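Local coordinates for testis-expressed protein 101 (Mus musculus, PDB 7BPS) that acts in fertilization, controlling the binding of sperm to the zona pellucida and sperm migration into the oviduct, at residues T12-D17 with T52-S57. Residues are numbered along the deposited sequence; the frame is centred on the assembly and turned at random.
Sequences TLSLED and TVVLAS
S14 and V54 form the middle hydrogen-bonded pair of an antiparallel ladder between 12-16 and 52-57. V54 N to S14 O is 2.8 Å and close to straight at 164°. T12 pairs likewise with A56, and E16 with T52, where the E16 N to T52 O bond is weak.

Between these pairs, L13 and L15 turn to the other face. L13 CD2 meets L55 CD2 at 3.6 Å, the two side chains crossing at a slant. L15 CD2 lies 3.5 Å from V53 CG2.

On the face of T12, S14 and E16, one water joins both strands. It donates to V54 O and to S14 OG, and hydrogen-bonds T12 OG1 at 2.6 Å. Both hydroxyls sit between their own backbone N and carbonyl carbon (chi1 71° for T12, 56° for S14), which brings them to this water. S14 OG also lies 2.5 Å from E16 OE1, so short that the details of this bond are doubtful. E16 CB packs 3.9 Å from V54 CG2.

Strands 6-16 and 52-61 are neighbours in the antiparallel sheet of the first Ly6/uPAR domain, and strand 37-46 flanks 52-57 on its other edge. F23 covers E16 and V54, and W25 touches A56. L13 and V53 pack against strands 119-126 and 158-163 of the second domain.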
loop_
_atom_site.group_PDB
_atom_site.type_symbol
_atom_site.label_atom_id
_atom_site.label_comp_id
_atom_site.label_asym_id
_atom_site.label_seq_id
_atom_site.Cartn_x
_atom_site.Cartn_y
_atom_site.Cartn_z
ATOM N N THR A 12 2.028 2.216 11.241
ATOM C CA THR A 12 0.961 1.201 11.461
ATOM C C THR A 12 0.886 0.272 10.252
ATOM O O THR A 12 1.132 0.700 9.104
ATOM C CB THR A 12 -0.398 1.850 11.754
ATOM O OG1 THR A 12 -0.899 2.451 10.552
ATOM C CG2 THR A 12 -0.311 2.901 12.845
ATOM N N LEU A 13 0.608 -0.984 10.552
ATOM C CA LEU A 13 0.232 -2.056 9.620
ATOM C C LEU A 13 -1.101 -2.616 10.115
ATOM O O LEU A 13 -1.213 -2.929 11.289
ATOM C CB LEU A 13 1.319 -3.137 9.654
ATOM C CG LEU A 13 2.753 -2.717 9.305
ATOM C CD1 LEU A 13 3.746 -3.792 9.714
ATOM C CD2 LEU A 13 2.913 -2.406 7.830
ATOM N N SER A 14 -2.070 -2.783 9.236
ATOM C CA SER A 14 -3.396 -3.335 9.603
ATOM C C SER A 14 -4.088 -3.936 8.388
ATOM O O SER A 14 -3.752 -3.574 7.224
ATOM C CB SER A 14 -4.264 -2.298 10.248
ATOM O OG SER A 14 -4.417 -1.154 9.412
ATOM N N LEU A 15 -4.989 -4.871 8.678
ATOM C CA LEU A 15 -6.020 -5.369 7.740
ATOM C C LEU A 15 -7.322 -4.667 8.088
ATOM O O LEU A 15 -7.677 -4.620 9.256
ATOM C CB LEU A 15 -6.195 -6.864 7.914
ATOM C CG LEU A 15 -5.101 -7.721 7.330
ATOM C CD1 LEU A 15 -5.372 -9.178 7.703
ATOM C CD2 LEU A 15 -5.079 -7.548 5.831
ATOM N N GLU A 16 -8.008 -4.160 7.088
ATOM C CA GLU A 16 -9.018 -3.097 7.265
ATOM C C GLU A 16 -10.212 -3.546 6.406
ATOM O O GLU A 16 -10.002 -3.951 5.206
ATOM C CB GLU A 16 -8.283 -1.818 6.870
ATOM C CG GLU A 16 -8.325 -0.679 7.850
ATOM C CD GLU A 16 -8.015 -0.906 9.301
ATOM O OE1 GLU A 16 -6.853 -0.748 9.687
ATOM O OE2 GLU A 16 -8.973 -1.090 10.049
ATOM N N ASP A 17 -11.389 -3.592 7.020
ATOM C CA ASP A 17 -12.671 -3.898 6.339
ATOM C C ASP A 17 -12.995 -2.797 5.327
ATOM O O ASP A 17 -13.185 -3.115 4.141
ATOM C CB ASP A 17 -13.776 -4.111 7.375
ATOM C CG ASP A 17 -13.609 -5.456 8.031
ATOM O OD1 ASP A 17 -13.108 -6.352 7.330
ATOM O OD2 ASP A 17 -13.934 -5.595 9.228
ATOM N N THR A 52 -8.338 -5.105 3.185
ATOM C CA THR A 52 -7.306 -4.233 2.592
ATOM C C THR A 52 -6.137 -4.142 3.575
ATOM O O THR A 52 -6.372 -3.814 4.767
ATOM C CB THR A 52 -7.898 -2.865 2.265
ATOM O OG1 THR A 52 -8.896 -3.086 1.279
ATOM C CG2 THR A 52 -6.881 -1.893 1.728
ATOM N N VAL A 53 -4.934 -4.432 3.094
ATOM C CA VAL A 53 -3.690 -4.193 3.870
ATOM C C VAL A 53 -3.404 -2.686 3.816
ATOM O O VAL A 53 -3.444 -2.118 2.730
ATOM C CB VAL A 53 -2.522 -5.025 3.315
ATOM C CG1 VAL A 53 -1.244 -4.825 4.119
ATOM C CG2 VAL A 53 -2.893 -6.491 3.295
ATOM N N VAL A 54 -3.154 -2.072 4.963
ATOM C CA VAL A 54 -2.820 -0.631 5.087
ATOM C C VAL A 54 -1.454 -0.493 5.779
ATOM O O VAL A 54 -1.315 -0.919 6.975
ATOM C CB VAL A 54 -3.945 0.124 5.804
ATOM C CG1 VAL A 54 -3.696 1.596 5.822
ATOM C CG2 VAL A 54 -5.276 -0.139 5.140
ATOM N N LEU A 55 -0.466 0.000 5.015
ATOM C CA LEU A 55 0.852 0.474 5.490
ATOM C C LEU A 55 0.775 2.004 5.519
ATOM O O LEU A 55 0.721 2.631 4.437
ATOM C CB LEU A 55 1.971 -0.034 4.571
ATOM C CG LEU A 55 2.027 -1.552 4.372
ATOM C CD1 LEU A 55 1.247 -1.972 3.126
ATOM C CD2 LEU A 55 3.451 -2.075 4.276
ATOM N N ALA A 56 0.695 2.577 6.720
ATOM C CA ALA A 56 0.541 4.026 6.969
ATOM C C ALA A 56 1.730 4.543 7.791
ATOM O O ALA A 56 1.960 4.067 8.937
ATOM C CB ALA A 56 -0.776 4.315 7.655
ATOM N N SER A 57 2.439 5.510 7.214
ATOM C CA SER A 57 3.635 6.156 7.792
ATOM C C SER A 57 3.436 7.671 7.896
ATOM O O SER A 57 3.101 8.294 6.885
ATOM C CB SER A 57 4.840 5.851 6.982
ATOM O OG SER A 57 5.897 6.655 7.427
HETATM O O HOH W 1 -2.195 0.633 9.203
#